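Side-chain contacts in beta-L-arabinobiosidase (Bacteroides thetaiotaomicron, PDB 5MQR), which is a glycoside hydrolase of pectin metabolism in gut bacteria, probably releasing beta-L-arabinobiose units from plant glycans, with a tentatively assigned exo-sialidase activity: residues Q244-A249 / P254-K259; Y727-I732 / K768-D773. All blocks are in the same frame, centred on the assembly; numbering follows the deposited sequence.

In the fold
The two contacts lie on opposite sides of the centre of the chain, with centres about 77 Å apart, and share no element. Interaction 1 folds one long loop of the N-terminal beta-propeller back on itself, between helix 239-242 and strand 266-269. Interaction 2 joins helices 726-737 and 768-788 of the MGH1-like glycoside hydrolase domain. Both are partly buried and neither has a hydrogen bond across it. In 244-249 / 254-259 the meeting is apolar, mainly aliphatic, with the buried I256 as its middle. In 727-732 / 768-773 a single phenylalanine does the work, lying against a carboxylate and an isoleucine of one helix and also touched by an arginine from a third helix.

Interaction 1 (Q244-A249 / P254-K259); sequences QWVEEA and PIIPLK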
loop_
_atom_site.group_PDB
_atom_site.type_symbol
_atom_site.label_atom_id
_atom_site.label_comp_id
_atom_site.label_asym_id
_atom_site.label_seq_id
_atom_site.Cartn_x
_atom_site.Cartn_y
_atom_site.Cartn_z
ATOM N N GLN A 244 -11.516 -33.400 10.172
ATOM C CA GLN A 244 -12.641 -32.919 9.370
ATOM C C GLN A 244 -13.679 -33.984 9.119
ATOM O O GLN A 244 -14.567 -33.784 8.311
ATOM C CB GLN A 244 -12.134 -32.356 8.041
ATOM C CG GLN A 244 -11.129 -31.230 8.210
ATOM C CD GLN A 244 -10.581 -30.729 6.888
ATOM O OE1 GLN A 244 -11.302 -30.109 6.099
ATOM N NE2 GLN A 244 -9.300 -31.016 6.629
ATOM N N TRP A 245 -13.539 -35.120 9.779
ATOM C CA TRP A 245 -14.508 -36.212 9.727
ATOM C C TRP A 245 -15.274 -36.388 11.048
ATOM O O TRP A 245 -16.140 -37.247 11.142
ATOM C CB TRP A 245 -13.785 -37.527 9.444
ATOM C CG TRP A 245 -13.334 -37.776 8.020
ATOM C CD1 TRP A 245 -13.217 -36.867 6.994
ATOM C CD2 TRP A 245 -12.876 -39.026 7.504
ATOM N NE1 TRP A 245 -12.742 -37.497 5.861
ATOM C CE2 TRP A 245 -12.511 -38.817 6.155
ATOM C CE3 TRP A 245 -12.732 -40.307 8.057
ATOM C CZ2 TRP A 245 -12.032 -39.850 5.346
ATOM C CZ3 TRP A 245 -12.257 -41.332 7.259
ATOM C CH2 TRP A 245 -11.918 -41.104 5.914
ATOM N N VAL A 246 -14.958 -35.589 12.061
ATOM C CA VAL A 246 -15.488 -35.805 13.416
ATOM C C VAL A 246 -17.006 -35.658 13.559
ATOM O O VAL A 246 -17.611 -36.343 14.386
ATOM C CB VAL A 246 -14.800 -34.884 14.441
ATOM C CG1 VAL A 246 -15.165 -33.397 14.197
ATOM C CG2 VAL A 246 -15.104 -35.339 15.877
ATOM N N GLU A 247 -17.622 -34.796 12.756
ATOM C CA GLU A 247 -19.060 -34.600 12.863
ATOM C C GLU A 247 -19.893 -35.766 12.365
ATOM O O GLU A 247 -20.986 -35.952 12.884
ATOM C CB GLU A 247 -19.513 -33.325 12.164
ATOM C CG GLU A 247 -18.952 -32.073 12.792
ATOM C CD GLU A 247 -19.346 -30.829 12.027
ATOM O OE1 GLU A 247 -20.566 -30.576 11.967
ATOM O OE2 GLU A 247 -18.463 -30.096 11.511
ATOM N N GLU A 248 -19.406 -36.509 11.359
ATOM C CA GLU A 248 -20.167 -37.613 10.731
ATOM C C GLU A 248 -19.688 -38.987 11.167
ATOM O O GLU A 248 -20.462 -39.928 11.181
ATOM C CB GLU A 248 -20.088 -37.544 9.208
ATOM C CG GLU A 248 -20.545 -36.228 8.599
ATOM C CD GLU A 248 -19.483 -35.131 8.508
ATOM O OE1 GLU A 248 -18.293 -35.354 8.819
ATOM O OE2 GLU A 248 -19.863 -34.005 8.113
ATOM N N ALA A 249 -18.402 -39.096 11.491
ATOM C CA ALA A 249 -17.824 -40.338 11.986
ATOM C C ALA A 249 -18.511 -40.785 13.282
ATOM O O ALA A 249 -19.186 -39.970 13.932
ATOM C CB ALA A 249 -16.330 -40.150 12.221
ATOM N N PRO A 254 -11.599 -43.950 17.531
ATOM C CA PRO A 254 -10.140 -43.867 17.715
ATOM C C PRO A 254 -9.371 -43.080 16.647
ATOM O O PRO A 254 -8.415 -42.406 16.989
ATOM C CB PRO A 254 -9.700 -45.341 17.684
ATOM C CG PRO A 254 -10.878 -46.098 18.173
ATOM C CD PRO A 254 -12.100 -45.323 17.766
ATOM N N ILE A 255 -9.783 -43.139 15.377
ATOM C CA ILE A 255 -9.044 -42.443 14.286
ATOM C C ILE A 255 -9.139 -40.911 14.310
ATOM O O ILE A 255 -8.387 -40.238 13.586
ATOM C CB ILE A 255 -9.459 -42.935 12.867
ATOM C CG1 ILE A 255 -10.867 -42.421 12.483
ATOM C CG2 ILE A 255 -9.324 -44.456 12.760
ATOM C CD1 ILE A 255 -11.472 -43.086 11.256
ATOM N N ILE A 256 -10.088 -40.371 15.083
ATOM C CA ILE A 256 -10.243 -38.922 15.225
ATOM C C ILE A 256 -9.269 -38.453 16.320
ATOM O O ILE A 256 -9.333 -38.945 17.445
ATOM C CB ILE A 256 -11.691 -38.488 15.596
ATOM C CG1 ILE A 256 -12.767 -39.140 14.692
ATOM C CG2 ILE A 256 -11.807 -36.975 15.540
ATOM C CD1 ILE A 256 -12.723 -38.777 13.209
ATOM N N PRO A 257 -8.371 -37.507 15.997
ATOM C CA PRO A 257 -7.381 -37.076 17.007
ATOM C C PRO A 257 -7.969 -36.379 18.247
ATOM O O PRO A 257 -7.566 -36.679 19.365
ATOM C CB PRO A 257 -6.478 -36.096 16.230
ATOM C CG PRO A 257 -6.667 -36.445 14.795
ATOM C CD PRO A 257 -8.083 -36.930 14.667
ATOM N N LEU A 258 -8.887 -35.440 18.018
ATOM C CA LEU A 258 -9.569 -34.689 19.070
ATOM C C LEU A 258 -11.040 -35.037 18.930
ATOM O O LEU A 258 -11.654 -34.705 17.931
ATOM C CB LEU A 258 -9.356 -33.179 18.889
ATOM C CG LEU A 258 -9.955 -32.242 19.956
ATOM C CD1 LEU A 258 -9.324 -32.483 21.325
ATOM C CD2 LEU A 258 -9.806 -30.779 19.553
ATOM N N LYS A 259 -11.596 -35.699 19.936
ATOM C CA LYS A 259 -12.910 -36.323 19.819
ATOM C C LYS A 259 -14.152 -35.420 20.029
ATOM O O LYS A 259 -15.259 -35.800 19.653
ATOM C CB LYS A 259 -12.943 -37.567 20.699
ATOM C CG LYS A 259 -12.119 -38.690 20.074
ATOM C CD LYS A 259 -11.630 -39.717 21.084
ATOM C CE LYS A 259 -10.799 -40.812 20.420
ATOM N NZ LYS A 259 -9.574 -40.245 19.796
#
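I256 packs against W245, V246 and A249, closing a long irregular loop of the N-terminal beta-propeller upon itself. The loop packs on a four-stranded antiparallel sheet: W245 touches strands 148-157 and 202-206 and makes a cation-pi contact with R187, while A249 and I255 meet Y205.

From CB the side chain of I256 forks. Its CG2 methyl goes to V246, reaching V246 CG2 at 3.7 Å and bearing on the beta carbon as well, and the two side chains cross at about a right angle. The other branch starts at CG1, which lies anti to the carbonyl carbon (chi1 -49°), and a second bend at chi2 -64° brings CD1 up to A249 and W245. There CD1 sits 4.0 Å from A249 CB and 4.1 Å from W245 CB. A backbone bond from A249 N to W245 O, 2.9 Å, closes the turn that brings these two residues to the same side. An alanine here would remove both branches and is likely to open a gap before A249 and W245, with V246 CG2 losing its methyl partner.

V246 CG2 also extends past I256 to lie 3.8 Å from the backbone oxygen of K259. Beside this, I255 CD1 comes obliquely to the benzene part of the W245 indole, 4.4 Å from CE3, a looser touch. E247 and E248 turn to the other side, where they pair with R152 and R187 respectively.

The 254-259 segment is braced from within. The lysine chain of K259 doubles back so that NZ donates to I256 O over 2.7 Å, at a C=O...N angle of 174°, meeting that carbonyl oxygen head-on.

Interaction 2 (Y727-I732 / K768-D773); sequences YLDQII and KDFMLD
F770 reaches across to D729 and I732, joining helices 726-737 and 768-788 in the mainly helical glycoside hydrolase domain, consistent with the (alpha/alpha)6 architecture of six-hairpin glycosidases. With CG anti to the backbone N (chi1 178°), the phenyl ring projects straight from its own helix to the neighbouring one.

The tight part is D729 against the CD2 and CE2 atoms of that ring, although its carboxylate is partly exposed. CE2 lies 3.6 Å from D729 CA, so the aromatic edge carbon is in contact with the opposing backbone. The carboxylate lies nearly parallel to the phenyl ring, the planes 13° apart. R761 of helix 754-765 forms a salt bridge with OD1 and a cation-pi contact with F770, and probably offsets the negative charge beside the ring's pi cloud.

The looser part is buried. I732 abuts the ring edge near its plane, its CG2 methyl 3.9 Å from F770 CZ, while CD1 of the same residue lies 4.0 Å from CZ too. I732 itself is backed by I716 of helix 712-719. H733 adds a further ring contact to F770. One turn on from F770, the exposed D773 makes a salt bridge through OD2 to R737 at the end of helix 726-737, a second link between the same two helices.

The closest approach between the two segments is oblique to the phenyl ring: D729 OD1 to F770 CD2, 3.4 Å.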
loop_
_atom_site.group_PDB
_atom_site.type_symbol
_atom_site.label_atom_id
_atom_site.label_comp_id
_atom_site.label_asym_id
_atom_site.label_seq_id
_atom_site.Cartn_x
_atom_site.Cartn_y
_atom_site.Cartn_z
ATOM N N TYR A 727 8.466 29.796 -4.920
ATOM C CA TYR A 727 9.313 30.221 -3.788
ATOM C C TYR A 727 10.790 30.221 -4.163
ATOM O O TYR A 727 11.472 31.265 -4.110
ATOM C CB TYR A 727 9.068 29.356 -2.510
ATOM C CG TYR A 727 7.615 29.416 -2.083
ATOM C CD1 TYR A 727 7.074 30.592 -1.551
ATOM C CD2 TYR A 727 6.765 28.335 -2.301
ATOM C CE1 TYR A 727 5.732 30.672 -1.197
ATOM C CE2 TYR A 727 5.413 28.410 -1.985
ATOM C CZ TYR A 727 4.905 29.580 -1.431
ATOM O OH TYR A 727 3.595 29.653 -1.104
ATOM N N LEU A 728 11.278 29.050 -4.544
ATOM C CA LEU A 728 12.674 28.898 -4.900
ATOM C C LEU A 728 13.053 29.629 -6.223
ATOM O O LEU A 728 14.165 30.155 -6.350
ATOM C CB LEU A 728 13.046 27.425 -4.942
ATOM C CG LEU A 728 14.548 27.153 -5.042
ATOM C CD1 LEU A 728 15.382 27.905 -3.998
ATOM C CD2 LEU A 728 14.727 25.650 -4.912
ATOM N N ASP A 729 12.130 29.693 -7.181
ATOM C CA ASP A 729 12.355 30.491 -8.396
ATOM C C ASP A 729 12.742 31.938 -8.022
ATOM O O ASP A 729 13.740 32.469 -8.481
ATOM C CB ASP A 729 11.090 30.557 -9.255
ATOM C CG ASP A 729 10.822 29.308 -10.094
ATOM O OD1 ASP A 729 11.598 28.332 -10.180
ATOM O OD2 ASP A 729 9.744 29.350 -10.702
ATOM N N GLN A 730 11.925 32.536 -7.160
ATOM C CA GLN A 730 12.081 33.916 -6.717
ATOM C C GLN A 730 13.287 34.128 -5.807
ATOM O O GLN A 730 14.022 35.104 -5.983
ATOM C CB GLN A 730 10.782 34.416 -6.057
ATOM C CG GLN A 730 9.666 34.618 -7.081
ATOM C CD GLN A 730 8.373 35.164 -6.507
ATOM O OE1 GLN A 730 8.373 36.027 -5.604
ATOM N NE2 GLN A 730 7.258 34.678 -7.028
ATOM N N ILE A 731 13.491 33.209 -4.858
ATOM C CA ILE A 731 14.643 33.239 -3.951
ATOM C C ILE A 731 15.953 33.330 -4.706
ATOM O O ILE A 731 16.801 34.144 -4.364
ATOM C CB ILE A 731 14.671 32.018 -3.004
ATOM C CG1 ILE A 731 13.596 32.166 -1.922
ATOM C CG2 ILE A 731 16.027 31.851 -2.330
ATOM C CD1 ILE A 731 13.148 30.829 -1.341
ATOM N N ILE A 732 16.115 32.469 -5.700
ATOM C CA ILE A 732 17.270 32.487 -6.580
ATOM C C ILE A 732 17.309 33.781 -7.405
ATOM O O ILE A 732 18.342 34.463 -7.419
ATOM C CB ILE A 732 17.309 31.223 -7.483
ATOM C CG1 ILE A 732 17.615 30.004 -6.611
ATOM C CG2 ILE A 732 18.352 31.340 -8.600
ATOM C CD1 ILE A 732 17.349 28.695 -7.297
ATOM N N LYS A 768 13.823 22.807 -17.385
ATOM C CA LYS A 768 14.921 23.170 -18.287
ATOM C C LYS A 768 15.001 24.678 -18.480
ATOM O O LYS A 768 16.069 25.245 -18.382
ATOM C CB LYS A 768 14.764 22.457 -19.643
ATOM C CG LYS A 768 16.028 21.840 -20.243
ATOM C CD LYS A 768 15.721 20.474 -20.890
ATOM C CE LYS A 768 16.986 19.764 -21.363
ATOM N NZ LYS A 768 17.695 20.557 -22.418
ATOM N N ASP A 769 13.872 25.337 -18.705
ATOM C CA ASP A 769 13.892 26.780 -19.002
ATOM C C ASP A 769 14.392 27.656 -17.848
ATOM O O ASP A 769 15.046 28.661 -18.111
ATOM C CB ASP A 769 12.520 27.288 -19.452
ATOM C CG ASP A 769 12.054 26.652 -20.752
ATOM O OD1 ASP A 769 12.881 26.333 -21.643
ATOM O OD2 ASP A 769 10.833 26.468 -20.867
ATOM N N PHE A 770 14.065 27.301 -16.604
ATOM C CA PHE A 770 14.601 28.025 -15.459
ATOM C C PHE A 770 16.149 27.925 -15.405
ATOM O O PHE A 770 16.836 28.953 -15.267
ATOM C CB PHE A 770 13.988 27.529 -14.135
ATOM C CG PHE A 770 14.547 28.230 -12.933
ATOM C CD1 PHE A 770 15.740 27.793 -12.342
ATOM C CD2 PHE A 770 13.927 29.371 -12.433
ATOM C CE1 PHE A 770 16.283 28.475 -11.259
ATOM C CE2 PHE A 770 14.457 30.039 -11.344
ATOM C CZ PHE A 770 15.639 29.590 -10.760
HETATM N N MSE A 771 16.663 26.691 -15.497
HETATM C CA MSE A 771 18.094 26.395 -15.473
HETATM C C MSE A 771 18.787 27.075 -16.637
HETATM O O MSE A 771 19.756 27.768 -16.416
HETATM C CB MSE A 771 18.320 24.882 -15.447
HETATM C CG MSE A 771 19.777 24.400 -15.392
HETATM SE SE MSE A 771 20.486 24.325 -17.241
HETATM C CE MSE A 771 19.406 22.806 -17.906
ATOM N N LEU A 772 18.303 26.912 -17.867
ATOM C CA LEU A 772 18.950 27.517 -19.054
ATOM C C LEU A 772 19.035 29.040 -18.935
ATOM O O LEU A 772 20.080 29.644 -19.255
ATOM C CB LEU A 772 18.234 27.132 -20.354
ATOM C CG LEU A 772 18.273 25.642 -20.777
ATOM C CD1 LEU A 772 17.366 25.343 -21.973
ATOM C CD2 LEU A 772 19.690 25.202 -21.102
ATOM N N ASP A 773 17.957 29.646 -18.430
ATOM C CA ASP A 773 17.900 31.100 -18.218
ATOM C C ASP A 773 18.852 31.634 -17.120
ATOM O O ASP A 773 19.183 32.804 -17.136
ATOM C CB ASP A 773 16.445 31.528 -17.938
ATOM C CG ASP A 773 16.307 33.014 -17.655
ATOM O OD1 ASP A 773 16.326 33.831 -18.606
ATOM O OD2 ASP A 773 16.204 33.351 -16.455
#